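PDB 3B8B: CysQ, sulfite synthesis pathway protein from Bacteroides thetaiotaomicron VPI-5482, which probably hydrolyses the 3'-phosphate of adenosine 3',5'-bisphosphate to give AMP and phosphate, using magnesium ions. Local coordinates for residues Leu101-Pro106 with Ala125-Ala130; Glu119-Ile124 with Gly135-Pro140; Thr244-Thr249 with Tyr274-Leu279. All coordinates share one frame; numbering follows the deposited sequence.

Contact 1. Residues Leu101-Pro106 with Ala125-Ala130; sequences LWIVDP and ALVQNA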
# COMPACT_ATOMS: atom_id res chain seq x y z
N LEU A 101 2.49 -14.04 -7.74
CA LEU A 101 3.67 -13.58 -7.03
C LEU A 101 3.31 -12.54 -5.99
O LEU A 101 2.28 -11.86 -6.10
CB LEU A 101 4.71 -13.00 -7.99
CG LEU A 101 4.40 -11.63 -8.62
CD1 LEU A 101 5.67 -10.98 -9.20
CD2 LEU A 101 3.33 -11.77 -9.69
N TRP A 102 4.17 -12.42 -4.98
CA TRP A 102 4.08 -11.33 -4.03
C TRP A 102 4.85 -10.14 -4.60
O TRP A 102 5.95 -10.30 -5.14
CB TRP A 102 4.73 -11.70 -2.70
CG TRP A 102 4.06 -12.84 -2.00
CD1 TRP A 102 4.49 -14.14 -1.91
CD2 TRP A 102 2.83 -12.78 -1.25
NE1 TRP A 102 3.61 -14.88 -1.16
CE2 TRP A 102 2.57 -14.08 -0.76
CE3 TRP A 102 1.93 -11.75 -0.95
CZ2 TRP A 102 1.46 -14.37 0.04
CZ3 TRP A 102 0.79 -12.05 -0.19
CH2 TRP A 102 0.58 -13.34 0.30
N ILE A 103 4.27 -8.95 -4.47
CA ILE A 103 4.94 -7.70 -4.84
C ILE A 103 4.95 -6.82 -3.59
O ILE A 103 3.87 -6.47 -3.04
CB ILE A 103 4.28 -6.99 -6.03
CG1 ILE A 103 4.19 -7.93 -7.23
CG2 ILE A 103 5.11 -5.73 -6.41
CD1 ILE A 103 3.71 -7.27 -8.52
N VAL A 104 6.16 -6.51 -3.13
CA VAL A 104 6.38 -5.96 -1.78
C VAL A 104 7.25 -4.71 -1.76
O VAL A 104 8.27 -4.66 -2.43
CB VAL A 104 7.09 -7.03 -0.93
CG1 VAL A 104 7.50 -6.48 0.45
CG2 VAL A 104 6.18 -8.28 -0.78
N ASP A 105 6.82 -3.71 -1.00
CA ASP A 105 7.73 -2.64 -0.59
C ASP A 105 7.76 -2.63 0.93
O ASP A 105 6.78 -2.26 1.56
CB ASP A 105 7.36 -1.26 -1.12
CG ASP A 105 8.44 -0.21 -0.82
OD1 ASP A 105 9.40 -0.52 -0.09
OD2 ASP A 105 8.33 0.93 -1.37
N PRO A 106 8.87 -3.08 1.50
CA PRO A 106 8.94 -3.18 2.97
C PRO A 106 8.80 -1.84 3.69
O PRO A 106 8.36 -1.81 4.85
CB PRO A 106 10.33 -3.79 3.22
CG PRO A 106 10.68 -4.46 1.93
CD PRO A 106 10.10 -3.58 0.87
N ALA A 125 1.39 -7.17 -1.54
CA ALA A 125 0.32 -7.58 -2.43
C ALA A 125 0.59 -8.98 -2.97
O ALA A 125 1.75 -9.31 -3.28
CB ALA A 125 0.22 -6.61 -3.62
N LEU A 126 -0.49 -9.73 -3.14
CA LEU A 126 -0.47 -10.94 -3.97
C LEU A 126 -1.09 -10.54 -5.30
O LEU A 126 -2.22 -10.03 -5.34
CB LEU A 126 -1.26 -12.11 -3.36
CG LEU A 126 -0.98 -13.45 -4.03
CD1 LEU A 126 0.47 -13.89 -3.80
CD2 LEU A 126 -1.99 -14.48 -3.52
N VAL A 127 -0.33 -10.80 -6.35
CA VAL A 127 -0.72 -10.49 -7.74
C VAL A 127 -0.91 -11.82 -8.49
O VAL A 127 -0.07 -12.72 -8.38
CB VAL A 127 0.33 -9.62 -8.41
CG1 VAL A 127 0.11 -9.54 -9.94
CG2 VAL A 127 0.34 -8.19 -7.78
N GLN A 128 -2.04 -11.94 -9.19
CA GLN A 128 -2.32 -13.11 -9.98
C GLN A 128 -2.78 -12.68 -11.36
O GLN A 128 -3.69 -11.87 -11.51
CB GLN A 128 -3.38 -13.98 -9.32
CG GLN A 128 -3.49 -15.36 -9.91
CD GLN A 128 -4.14 -16.31 -8.94
OE1 GLN A 128 -5.23 -16.04 -8.41
NE2 GLN A 128 -3.47 -17.42 -8.67
N ASN A 129 -2.10 -13.21 -12.37
CA ASN A 129 -2.34 -12.82 -13.77
C ASN A 129 -2.43 -11.29 -13.92
O ASN A 129 -3.35 -10.73 -14.54
CB ASN A 129 -3.56 -13.53 -14.30
CG ASN A 129 -3.42 -15.03 -14.22
OD1 ASN A 129 -2.37 -15.59 -14.55
ND2 ASN A 129 -4.47 -15.71 -13.75
N ALA A 130 -1.45 -10.63 -13.31
CA ALA A 130 -1.20 -9.19 -13.46
C ALA A 130 -2.18 -8.30 -12.69
O ALA A 130 -2.13 -7.09 -12.84
CB ALA A 130 -1.19 -8.79 -14.91
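The indole of Trp102 takes the methyl CD1 of Leu126 over one face: this carbon stands 3.6 Å from the centroid of the six-membered ring of Trp102, 12° off the ring normal, a CH-pi contact made close to the centre. Atom CE3 of the same ring comes 3.4 Å from Ala125 O, which approaches obliquely. Leu126 reaches the indole because its CG lies anti to the backbone N (chi1 -167°), while Trp102 keeps CG beside its own N (chi1 -63°). The indole nitrogen NE1 is hydrogen-bonded to Thr78 OG1. Beneath these side chains, strands 100-108 and 121-128 run antiparallel in the mixed sheet of the inositol monophosphatase fold, with Trp102 and Leu126 as a non-hydrogen-bonded pair between two hydrogen-bonded ones. Leu101 and Val127 exchange two backbone bonds, the shorter from Val127 N to Leu101 O at 2.8 Å; Ile103 and Ala125 exchange two more, Ile103 N lying 2.8 Å from Ala125 O. On the other face of the sheet, Leu101 and Val127 extend side by side, CD2 of Leu101 lying 3.9 Å from CB of Val127. Ile103 slants across the same valine and brings CD1 to within 3.6 Å of Val127 CG2. That face turns to helix 246-258, where Ile103 touches Glu246 and Trp247 and Ala125 touches Ala250. Asp105, farther along the strand, is a predicted magnesium ligand.

Contact 2. Residues Glu119-Ile124 with Gly135-Pro140; sequences EFTVNI and GVIYVP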
# COMPACT_ATOMS: atom_id res chain seq x y z
N GLU A 119 4.27 9.07 8.17
CA GLU A 119 3.25 8.40 7.33
C GLU A 119 3.87 7.52 6.24
O GLU A 119 3.52 7.58 5.06
CB GLU A 119 2.23 9.40 6.81
CG GLU A 119 1.44 10.03 7.97
CD GLU A 119 0.40 11.07 7.55
OE1 GLU A 119 0.20 11.26 6.33
OE2 GLU A 119 -0.24 11.69 8.46
N PHE A 120 4.84 6.74 6.68
CA PHE A 120 5.44 5.67 5.85
C PHE A 120 4.66 4.36 6.10
O PHE A 120 3.94 4.23 7.09
CB PHE A 120 6.92 5.52 6.15
CG PHE A 120 7.24 5.36 7.62
CD1 PHE A 120 7.20 4.12 8.25
CD2 PHE A 120 7.56 6.49 8.38
CE1 PHE A 120 7.48 4.00 9.60
CE2 PHE A 120 7.85 6.36 9.72
CZ PHE A 120 7.77 5.14 10.34
N THR A 121 4.83 3.40 5.18
CA THR A 121 4.01 2.21 5.18
C THR A 121 4.81 0.97 4.78
O THR A 121 5.84 1.05 4.10
CB THR A 121 2.86 2.32 4.16
OG1 THR A 121 3.42 2.53 2.85
CG2 THR A 121 1.88 3.48 4.49
N VAL A 122 4.30 -0.18 5.19
CA VAL A 122 4.70 -1.49 4.68
C VAL A 122 3.62 -1.92 3.68
O VAL A 122 2.42 -1.78 3.98
CB VAL A 122 4.79 -2.52 5.82
CG1 VAL A 122 5.31 -3.87 5.29
CG2 VAL A 122 5.69 -2.02 6.98
N ASN A 123 4.04 -2.44 2.52
CA ASN A 123 3.12 -2.77 1.42
C ASN A 123 3.37 -4.19 0.92
O ASN A 123 4.48 -4.50 0.47
CB ASN A 123 3.25 -1.80 0.24
CG ASN A 123 2.96 -0.37 0.64
OD1 ASN A 123 1.85 0.10 0.46
ND2 ASN A 123 3.96 0.29 1.26
N ILE A 124 2.36 -5.05 1.03
CA ILE A 124 2.43 -6.46 0.56
C ILE A 124 1.18 -6.79 -0.28
O ILE A 124 0.06 -6.64 0.20
CB ILE A 124 2.56 -7.45 1.71
CG1 ILE A 124 3.86 -7.18 2.50
CG2 ILE A 124 2.57 -8.90 1.17
CD1 ILE A 124 3.94 -8.05 3.78
N GLY A 135 -4.15 -7.49 -0.68
CA GLY A 135 -3.23 -6.44 -0.28
C GLY A 135 -3.26 -6.18 1.21
O GLY A 135 -4.29 -6.32 1.85
N VAL A 136 -2.11 -5.78 1.74
CA VAL A 136 -1.99 -5.35 3.12
C VAL A 136 -1.12 -4.11 3.13
O VAL A 136 -0.04 -4.10 2.53
CB VAL A 136 -1.34 -6.44 4.02
CG1 VAL A 136 -1.28 -5.92 5.48
CG2 VAL A 136 -2.14 -7.74 3.95
N ILE A 137 -1.60 -3.07 3.81
CA ILE A 137 -0.79 -1.89 4.11
C ILE A 137 -0.81 -1.68 5.61
O ILE A 137 -1.89 -1.65 6.21
CB ILE A 137 -1.35 -0.65 3.41
CG1 ILE A 137 -1.18 -0.82 1.90
CG2 ILE A 137 -0.71 0.67 3.91
CD1 ILE A 137 -1.89 0.31 1.07
N TYR A 138 0.38 -1.56 6.19
CA TYR A 138 0.50 -1.27 7.62
C TYR A 138 1.21 0.06 7.79
O TYR A 138 2.23 0.32 7.14
CB TYR A 138 1.26 -2.38 8.36
CG TYR A 138 1.26 -2.20 9.87
CD1 TYR A 138 0.07 -1.97 10.58
CD2 TYR A 138 2.44 -2.29 10.61
CE1 TYR A 138 0.09 -1.82 11.95
CE2 TYR A 138 2.45 -2.12 11.97
CZ TYR A 138 1.28 -1.91 12.64
OH TYR A 138 1.31 -1.79 14.01
N VAL A 139 0.63 0.91 8.63
CA VAL A 139 1.15 2.24 8.94
C VAL A 139 1.72 2.17 10.37
O VAL A 139 0.98 2.30 11.35
CB VAL A 139 0.05 3.33 8.87
CG1 VAL A 139 0.71 4.71 8.95
CG2 VAL A 139 -0.79 3.18 7.59
N PRO A 140 3.02 1.85 10.49
CA PRO A 140 3.51 1.51 11.84
C PRO A 140 3.36 2.58 12.92
O PRO A 140 3.03 2.26 14.07
CB PRO A 140 4.99 1.16 11.59
CG PRO A 140 5.06 0.74 10.18
CD PRO A 140 4.07 1.64 9.47
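Tyr138 O receives two groups from the facing strand: Val122 N gives it a hydrogen bond at 2.9 Å, with an N-H...O angle of 167°, and the CA-H of Thr121 adds a weaker CA-H...O contact, Thr121 CA lying 3.3 Å from Tyr138 O. The two strands, 121-128 and 131-139, form a beta hairpin and are neighbours in the mixed sheet of the inositol monophosphatase fold. Four backbone hydrogen bonds join them here, two between Val122 and Tyr138 and two between Ile124 and Val136. Between these pairs the carbonyl of Val122 also accepts a CA-H...O contact from Ile137 CA at 3.2 Å.

On the face that carries Ile137, the Asn123 side chain has its CG beside the backbone N (chi1 -59°), and from there OD1 reaches over to Ile137, 3.5 Å from CG1. Ile137 sends its other branch the opposite way along the strand, CG2 lying 3.9 Å from the Thr121 methyl CG2, which also borders Val139. The amide of Asn123 is held at both ends. Its ND2 donates to Thr121 OG1 at 2.8 Å, with the hydroxyl oxygen 18° out of the amide plane. Its OD1 is hydrogen-bonded to Ser224 OG, and Thr121 OG1 is in turn hydrogen-bonded to the hydroxyls of Ser223 and Ser224. The Asn123 side chain lies about 4 Å from that of Asp108, a predicted magnesium ligand. The other face, bearing Val122, Ile124 and Tyr138, packs on helix 20-43, and Tyr138 OH is hydrogen-bonded to Ile160 O. Beyond the paired residues, the Phe120 ring is crossed by the Pro140 ring, with Pro140 CG 4.1 Å from Phe120 CE1.

Contact 3. Residues Thr244-Thr249 with Tyr274-Leu279; sequences TMEWDT and YNKEDL. With SO4 (sulfate ion), chain G.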
# COMPACT_ATOMS: atom_id res chain seq x y z
N THR A 244 5.92 6.11 -10.21
CA THR A 244 5.89 5.29 -8.98
C THR A 244 6.21 3.87 -9.43
O THR A 244 6.19 3.59 -10.61
CB THR A 244 4.52 5.31 -8.30
OG1 THR A 244 3.53 4.71 -9.15
CG2 THR A 244 4.09 6.72 -7.88
N MSE A 245 6.55 3.00 -8.48
CA MSE A 245 6.89 1.62 -8.75
C MSE A 245 5.71 0.70 -8.39
O MSE A 245 4.93 0.98 -7.47
CB MSE A 245 8.13 1.18 -7.95
CG MSE A 245 9.36 2.02 -8.19
SE MSE A 245 9.96 1.87 -10.04
CE MSE A 245 10.73 0.16 -9.99
N GLU A 246 5.62 -0.42 -9.10
CA GLU A 246 4.55 -1.40 -8.87
C GLU A 246 4.33 -1.76 -7.41
O GLU A 246 3.20 -1.88 -6.95
CB GLU A 246 4.80 -2.69 -9.62
CG GLU A 246 4.59 -2.60 -11.14
CD GLU A 246 4.67 -3.96 -11.81
OE1 GLU A 246 4.51 -5.00 -11.11
OE2 GLU A 246 4.84 -4.00 -13.04
N TRP A 247 5.42 -1.95 -6.69
CA TRP A 247 5.35 -2.34 -5.28
C TRP A 247 4.77 -1.28 -4.36
O TRP A 247 4.37 -1.59 -3.25
CB TRP A 247 6.72 -2.83 -4.76
CG TRP A 247 7.90 -2.05 -5.13
CD1 TRP A 247 8.21 -0.75 -4.79
CD2 TRP A 247 8.98 -2.54 -5.90
NE1 TRP A 247 9.43 -0.41 -5.35
CE2 TRP A 247 9.92 -1.50 -6.02
CE3 TRP A 247 9.26 -3.77 -6.50
CZ2 TRP A 247 11.11 -1.65 -6.73
CZ3 TRP A 247 10.44 -3.91 -7.21
CH2 TRP A 247 11.34 -2.86 -7.32
N ASP A 248 4.70 -0.02 -4.81
CA ASP A 248 4.06 0.99 -4.00
C ASP A 248 2.57 1.17 -4.23
O ASP A 248 1.91 1.86 -3.47
CB ASP A 248 4.83 2.27 -4.10
CG ASP A 248 6.21 2.10 -3.51
OD1 ASP A 248 6.31 1.38 -2.45
OD2 ASP A 248 7.17 2.57 -4.09
N THR A 249 2.06 0.56 -5.31
CA THR A 249 0.64 0.62 -5.58
C THR A 249 -0.12 -0.70 -5.44
O THR A 249 -1.33 -0.68 -5.21
CB THR A 249 0.34 1.18 -6.99
OG1 THR A 249 0.89 0.36 -8.00
CG2 THR A 249 0.88 2.65 -7.13
N TYR A 274 0.50 -5.47 -13.47
CA TYR A 274 1.65 -5.81 -12.65
C TYR A 274 2.49 -6.94 -13.24
O TYR A 274 2.07 -7.63 -14.19
CB TYR A 274 1.21 -6.12 -11.22
CG TYR A 274 0.56 -4.92 -10.58
CD1 TYR A 274 -0.80 -4.65 -10.76
CD2 TYR A 274 1.31 -3.99 -9.86
CE1 TYR A 274 -1.40 -3.50 -10.21
CE2 TYR A 274 0.73 -2.86 -9.31
CZ TYR A 274 -0.62 -2.60 -9.50
OH TYR A 274 -1.16 -1.45 -8.94
N ASN A 275 3.68 -7.08 -12.67
CA ASN A 275 4.72 -7.99 -13.13
C ASN A 275 5.11 -7.67 -14.56
O ASN A 275 5.38 -8.56 -15.38
CB ASN A 275 4.32 -9.45 -12.97
CG ASN A 275 5.54 -10.38 -13.01
OD1 ASN A 275 6.64 -9.97 -12.63
ND2 ASN A 275 5.33 -11.63 -13.40
N LYS A 276 5.14 -6.38 -14.86
CA LYS A 276 5.48 -5.90 -16.20
C LYS A 276 6.98 -5.98 -16.43
O LYS A 276 7.75 -6.10 -15.47
CB LYS A 276 5.03 -4.44 -16.36
CG LYS A 276 3.54 -4.19 -16.09
CD LYS A 276 3.13 -2.79 -16.52
CE LYS A 276 4.09 -1.71 -16.05
NZ LYS A 276 4.26 -1.68 -14.53
N GLU A 277 7.41 -5.84 -17.69
CA GLU A 277 8.83 -5.81 -17.99
C GLU A 277 9.51 -4.66 -17.27
O GLU A 277 10.58 -4.84 -16.66
CB GLU A 277 9.09 -5.74 -19.49
CG GLU A 277 10.56 -5.78 -19.81
CD GLU A 277 10.84 -6.19 -21.22
OE1 GLU A 277 9.97 -5.92 -22.10
OE2 GLU A 277 11.92 -6.79 -21.43
N ASP A 278 8.87 -3.50 -17.29
CA ASP A 278 9.34 -2.34 -16.56
C ASP A 278 8.45 -2.17 -15.33
O ASP A 278 7.23 -1.97 -15.45
CB ASP A 278 9.26 -1.08 -17.41
CG ASP A 278 10.02 0.09 -16.80
OD1 ASP A 278 10.08 0.27 -15.57
OD2 ASP A 278 10.59 0.87 -17.60
N LEU A 279 9.06 -2.21 -14.15
CA LEU A 279 8.31 -2.10 -12.89
C LEU A 279 7.82 -0.67 -12.52
O LEU A 279 7.11 -0.48 -11.53
CB LEU A 279 9.13 -2.71 -11.75
CG LEU A 279 9.38 -4.21 -11.90
CD1 LEU A 279 10.32 -4.68 -10.76
CD2 LEU A 279 8.06 -5.04 -11.90
S SO4 G . 4.87 -5.75 -20.23
O1 SO4 G . 4.74 -4.29 -20.29
O2 SO4 G . 3.76 -6.34 -19.47
O3 SO4 G . 6.11 -6.11 -19.58
O4 SO4 G . 4.88 -6.29 -21.60
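Glu246 and Leu279 cross at about a right angle, the glutamate reaching past the leucine with its chain extended beyond CG (chi2 -172°) to place the carboxylate against the backbone of the loop 274-279. There OE1 accepts Asn275 N at 2.7 Å, from the syn side but 20° out of the carboxylate plane. OE2 is gripped twice: its syn lone pair receives Lys276 N at 3.0 Å, while Lys276 NZ forms a salt bridge from the anti side at 2.8 Å. Bends at chi3 and chi4 curl the lysine back to this oxygen, and its ammonium group is also hydrogen-bonded to Leu280 O. The Glu246 carboxylate is thus held by two successive backbone N-H groups and one charge, which probably favours its ionised form. With an alanine in place of Glu246, the Lys276 ammonium is likely to lose its counter-ion and the amides of Asn275 and Lys276 their acceptor, letting the loop shift. The backbone adds one bond, Glu246 N to Leu279 O at 2.9 Å. Leu279 itself is wedged between three neighbours: CD2 lies 3.6 Å from Glu246 CD, CD1 lies 3.6 Å from Trp247 CZ3, and CB meets the selenomethionine methyl of Met245. Tyr274 slants across Thr249, whose OG1 lies in the plane of the phenol ring at its edge, 2.9 Å from Tyr274 OH and within hydrogen-bonding distance, while the same hydroxyl is hydrogen-bonded to His253 ND1. Next to Trp247, at the start of helix 246-258, Asp248 is a predicted metal ligand of the two-magnesium site of the inositol monophosphatase family.

How the contacts relate
Contacts 1 and 2 share strand 121-128 and lie about 14 Å apart, centre to centre, in one mixed sheet, where strands 100-108, 121-128 and 131-139 are consecutive neighbours. Their segments alternate along the chain, and a probable hydrogen bond from Asp105 N to Asn123 O joins them. Contact 3 comes later in sequence and belongs to helix 246-258 and the loop leading to strand 280-288. Its centre is about 9 Å from that of contact 1 and about 16 Å from that of contact 2. Val104 O packs on Trp247 CB where sheet and helix meet; contact 1 holds Asp105 and contact 3 holds Asp248, both predicted magnesium ligands.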